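Local structure of Nrps/pks (Streptomyces albus, 4OPF) at residues A[219-231]-A[331-344]. The protein is a ketosynthase domain of an "AT-less" type I polyketide synthase, and probably catalyses a decarboxylative condensation step in oxazolomycin biosynthesis. Numbering follows the deposited sequence.
Sequences RGFTPAEGVGVLL and IGHPQCAEGIAGVI
With CG anti to its carbonyl carbon (chi1 -51°), Leu230 spreads its two methyls over helix 338-344, while Ile340, its CG1 anti to the backbone N (chi1 -163°), points its chain end back at the leucine. The two meet tip to tip, Leu230 CD1 lying 4.0 Å from Ile340 CD1. Val343 CG1 also packs against CD1, and on the other branch Ile344 CG1 runs past CD2 in the opposite sense. Gly228 presents bare backbone to this helix: Ile344 CD1 rests 3.7 Å from its CA, and both branches of Ile340 lie against its main chain. Farther back, the methyl of Ala337 sits 3.6 Å from Gly226 O. In this thiolase-type ketosynthase fold, strand 226-234 belongs to the large mixed sheet, between strands 181-188 and 9-17, and helix 338-352 packs on it; the axes of strand 226-231 and helix 338-344 cross at 58°. Ahead of the strand, a single beta bridge joins Pro223 to His333, placing His333 beside Cys160 in what is probably the active site, as in related ketosynthases. His333 N donates an almost straight bond to Thr222 O (2.9 Å), and Ala224 N donates to His333 O (3.0 Å). Gln335 NE2, on a chain bent at chi2, reaches the same carbonyl oxygen from the opposite face of its plane. Gln335 N donates a bent bond to His333 ND1 (3.2 Å), tilted from the ring plane.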
loop_
_atom_site.group_PDB
_atom_site.type_symbol
_atom_site.label_atom_id
_atom_site.label_comp_id
_atom_site.label_asym_id
_atom_site.label_seq_id
_atom_site.Cartn_x
_atom_site.Cartn_y
_atom_site.Cartn_z
ATOM N N ARG A 219 0.957 31.568 4.838
ATOM C CA ARG A 219 -0.509 31.399 4.824
ATOM C C ARG A 219 -0.990 30.103 4.101
ATOM O O ARG A 219 -2.157 30.025 3.696
ATOM C CB ARG A 219 -1.149 32.619 4.104
ATOM C CG ARG A 219 -1.833 33.661 4.994
ATOM C CD ARG A 219 -3.044 34.296 4.296
ATOM N NE ARG A 219 -4.188 33.370 4.209
ATOM C CZ ARG A 219 -4.768 32.926 3.087
ATOM N NH1 ARG A 219 -4.356 33.319 1.884
ATOM N NH2 ARG A 219 -5.791 32.080 3.170
ATOM N N GLY A 220 -0.115 29.103 3.922
ATOM C CA GLY A 220 -0.406 27.985 2.998
ATOM C C GLY A 220 -0.318 28.446 1.543
ATOM O O GLY A 220 -0.285 29.652 1.258
ATOM N N PHE A 221 -0.307 27.498 0.611
ATOM C CA PHE A 221 0.068 27.789 -0.790
ATOM C C PHE A 221 -1.100 27.769 -1.740
ATOM O O PHE A 221 -2.172 27.299 -1.373
ATOM C CB PHE A 221 1.096 26.764 -1.250
ATOM C CG PHE A 221 2.407 26.921 -0.581
ATOM C CD1 PHE A 221 3.358 27.811 -1.094
ATOM C CD2 PHE A 221 2.686 26.221 0.587
ATOM C CE1 PHE A 221 4.582 27.983 -0.461
ATOM C CE2 PHE A 221 3.910 26.371 1.227
ATOM C CZ PHE A 221 4.863 27.250 0.708
ATOM N N THR A 222 -0.881 28.269 -2.958
ATOM C CA THR A 222 -1.792 27.991 -4.052
ATOM C C THR A 222 -1.811 26.461 -4.330
ATOM O O THR A 222 -0.768 25.868 -4.570
ATOM C CB THR A 222 -1.397 28.699 -5.374
ATOM O OG1 THR A 222 -0.780 29.951 -5.101
ATOM C CG2 THR A 222 -2.656 28.938 -6.295
ATOM N N PRO A 223 -2.993 25.847 -4.289
ATOM C CA PRO A 223 -3.081 24.493 -4.829
ATOM C C PRO A 223 -2.629 24.492 -6.283
ATOM O O PRO A 223 -2.829 25.479 -7.010
ATOM C CB PRO A 223 -4.568 24.141 -4.705
ATOM C CG PRO A 223 -5.090 25.047 -3.630
ATOM C CD PRO A 223 -4.314 26.340 -3.840
ATOM N N ALA A 224 -1.950 23.411 -6.649
ATOM C CA ALA A 224 -1.343 23.266 -7.940
ATOM C C ALA A 224 -1.538 21.838 -8.495
ATOM O O ALA A 224 -1.876 20.909 -7.782
ATOM C CB ALA A 224 0.132 23.549 -7.833
ATOM N N GLU A 225 -1.234 21.695 -9.759
ATOM C CA GLU A 225 -1.332 20.447 -10.469
ATOM C C GLU A 225 0.068 19.955 -10.651
ATOM O O GLU A 225 1.035 20.700 -10.489
ATOM C CB GLU A 225 -2.030 20.661 -11.792
ATOM C CG GLU A 225 -3.458 21.077 -11.580
ATOM C CD GLU A 225 -4.244 21.163 -12.880
ATOM O OE1 GLU A 225 -3.677 21.588 -13.933
ATOM O OE2 GLU A 225 -5.447 20.808 -12.831
ATOM N N GLY A 226 0.176 18.675 -10.949
ATOM C CA GLY A 226 1.452 18.090 -11.296
ATOM C C GLY A 226 1.370 16.591 -11.510
ATOM O O GLY A 226 0.425 15.926 -11.067
ATOM N N VAL A 227 2.387 16.072 -12.180
ATOM C CA VAL A 227 2.574 14.636 -12.366
ATOM C C VAL A 227 4.055 14.314 -12.515
ATOM O O VAL A 227 4.837 15.043 -13.144
ATOM C CB VAL A 227 1.755 14.118 -13.587
ATOM C CG1 VAL A 227 2.146 14.841 -14.848
ATOM C CG2 VAL A 227 1.877 12.603 -13.809
ATOM N N GLY A 228 4.429 13.194 -11.927
ATOM C CA GLY A 228 5.787 12.684 -12.027
ATOM C C GLY A 228 5.767 11.183 -11.996
ATOM O O GLY A 228 4.949 10.570 -11.287
ATOM N N VAL A 229 6.633 10.578 -12.788
ATOM C CA VAL A 229 6.776 9.127 -12.815
ATOM C C VAL A 229 8.236 8.740 -12.778
ATOM O O VAL A 229 9.051 9.322 -13.521
ATOM C CB VAL A 229 6.135 8.538 -14.087
ATOM C CG1 VAL A 229 6.202 7.044 -14.055
ATOM C CG2 VAL A 229 4.681 9.025 -14.232
ATOM N N LEU A 230 8.568 7.787 -11.902
ATOM C CA LEU A 230 9.928 7.167 -11.814
ATOM C C LEU A 230 9.852 5.705 -12.190
ATOM O O LEU A 230 8.866 5.027 -11.842
ATOM C CB LEU A 230 10.442 7.201 -10.389
ATOM C CG LEU A 230 10.379 8.554 -9.728
ATOM C CD1 LEU A 230 10.840 8.400 -8.309
ATOM C CD2 LEU A 230 11.233 9.573 -10.486
ATOM N N LEU A 231 10.860 5.224 -12.904
ATOM C CA LEU A 231 11.056 3.799 -13.055
ATOM C C LEU A 231 12.252 3.417 -12.174
ATOM O O LEU A 231 13.333 4.006 -12.303
ATOM C CB LEU A 231 11.252 3.406 -14.525
ATOM C CG LEU A 231 11.519 1.901 -14.800
ATOM C CD1 LEU A 231 10.332 1.013 -14.528
ATOM C CD2 LEU A 231 11.937 1.644 -16.234
ATOM N N ILE A 331 6.286 26.241 -7.641
ATOM C CA ILE A 331 5.162 25.642 -8.365
ATOM C C ILE A 331 3.861 25.505 -7.592
ATOM O O ILE A 331 2.904 24.965 -8.143
ATOM C CB ILE A 331 5.497 24.245 -8.872
ATOM C CG1 ILE A 331 5.730 23.301 -7.722
ATOM C CG2 ILE A 331 6.699 24.303 -9.818
ATOM C CD1 ILE A 331 5.961 21.846 -8.156
ATOM N N GLY A 332 3.800 26.046 -6.376
ATOM C CA GLY A 332 2.655 25.884 -5.468
ATOM C C GLY A 332 2.675 24.532 -4.766
ATOM O O GLY A 332 3.709 23.891 -4.712
ATOM N N HIS A 333 1.518 24.083 -4.263
ATOM C CA HIS A 333 1.393 22.842 -3.516
ATOM C C HIS A 333 0.643 21.793 -4.364
ATOM O O HIS A 333 -0.577 21.827 -4.434
ATOM C CB HIS A 333 0.611 23.082 -2.222
ATOM C CG HIS A 333 0.714 21.950 -1.236
ATOM N ND1 HIS A 333 0.871 20.633 -1.613
ATOM C CD2 HIS A 333 0.666 21.938 0.117
ATOM C CE1 HIS A 333 0.936 19.862 -0.542
ATOM N NE2 HIS A 333 0.820 20.629 0.527
ATOM N N PRO A 334 1.361 20.853 -5.006
ATOM C CA PRO A 334 0.701 19.874 -5.894
ATOM C C PRO A 334 0.028 18.688 -5.207
ATOM O O PRO A 334 -0.096 17.636 -5.823
ATOM C CB PRO A 334 1.830 19.394 -6.818
ATOM C CG PRO A 334 3.096 19.925 -6.266
ATOM C CD PRO A 334 2.820 20.686 -4.983
ATOM N N GLN A 335 -0.437 18.871 -3.978
ATOM C CA GLN A 335 -1.170 17.869 -3.218
ATOM C C GLN A 335 -0.519 16.452 -3.319
ATOM O O GLN A 335 0.632 16.284 -2.921
ATOM C CB GLN A 335 -2.632 17.879 -3.666
ATOM C CG GLN A 335 -3.173 19.267 -3.948
ATOM C CD GLN A 335 -3.476 20.033 -2.683
ATOM O OE1 GLN A 335 -4.196 19.536 -1.815
ATOM N NE2 GLN A 335 -2.933 21.259 -2.564
ATOM N N CYS A 336 -1.199 15.448 -3.916
ATOM C CA CYS A 336 -0.652 14.057 -3.976
ATOM C C CYS A 336 0.618 13.960 -4.764
ATOM O O CYS A 336 1.393 13.068 -4.593
ATOM C CB CYS A 336 -1.724 13.040 -4.510
ATOM S SG CYS A 336 -3.159 12.910 -3.376
ATOM N N ALA A 337 0.820 14.858 -5.691
ATOM C CA ALA A 337 2.078 14.894 -6.406
ATOM C C ALA A 337 3.229 15.678 -5.703
ATOM O O ALA A 337 4.293 15.873 -6.302
ATOM C CB ALA A 337 1.826 15.511 -7.786
ATOM N N GLU A 338 3.022 16.176 -4.489
ATOM C CA GLU A 338 4.034 17.073 -3.847
ATOM C C GLU A 338 5.325 16.331 -3.641
ATOM O O GLU A 338 6.438 16.878 -3.914
ATOM C CB GLU A 338 3.554 17.646 -2.476
ATOM C CG GLU A 338 4.612 18.452 -1.674
ATOM C CD GLU A 338 5.194 17.715 -0.447
ATOM O OE1 GLU A 338 6.215 16.997 -0.575
ATOM O OE2 GLU A 338 4.662 17.865 0.677
ATOM N N GLY A 339 5.196 15.124 -3.093
ATOM C CA GLY A 339 6.355 14.329 -2.828
ATOM C C GLY A 339 7.108 14.032 -4.101
ATOM O O GLY A 339 8.342 13.927 -4.091
ATOM N N ILE A 340 6.379 13.853 -5.210
ATOM C CA ILE A 340 7.055 13.375 -6.399
ATOM C C ILE A 340 7.758 14.580 -7.033
ATOM O O ILE A 340 8.804 14.401 -7.606
ATOM C CB ILE A 340 6.138 12.599 -7.423
ATOM C CG1 ILE A 340 7.016 11.807 -8.383
ATOM C CG2 ILE A 340 5.303 13.517 -8.239
ATOM C CD1 ILE A 340 7.583 10.600 -7.701
ATOM N N ALA A 341 7.198 15.776 -6.929
ATOM C CA ALA A 341 7.887 16.989 -7.361
ATOM C C ALA A 341 9.195 17.237 -6.610
ATOM O O ALA A 341 10.218 17.577 -7.206
ATOM C CB ALA A 341 6.988 18.177 -7.213
ATOM N N GLY A 342 9.166 16.983 -5.311
ATOM C CA GLY A 342 10.317 17.056 -4.483
ATOM C C GLY A 342 11.356 16.025 -4.786
ATOM O O GLY A 342 12.517 16.362 -4.848
ATOM N N VAL A 343 10.961 14.766 -5.005
ATOM C CA VAL A 343 11.906 13.734 -5.316
ATOM C C VAL A 343 12.554 14.008 -6.660
ATOM O O VAL A 343 13.752 13.877 -6.784
ATOM C CB VAL A 343 11.225 12.346 -5.280
ATOM C CG1 VAL A 343 12.079 11.265 -5.924
ATOM C CG2 VAL A 343 10.928 11.964 -3.819
ATOM N N ILE A 344 11.782 14.423 -7.652
ATOM C CA ILE A 344 12.338 14.684 -9.000
ATOM C C ILE A 344 13.334 15.876 -8.953
ATOM O O ILE A 344 14.428 15.793 -9.527
ATOM C CB ILE A 344 11.216 14.908 -10.038
ATOM C CG1 ILE A 344 10.509 13.547 -10.282
ATOM C CG2 ILE A 344 11.746 15.482 -11.347
ATOM C CD1 ILE A 344 9.287 13.623 -11.156
#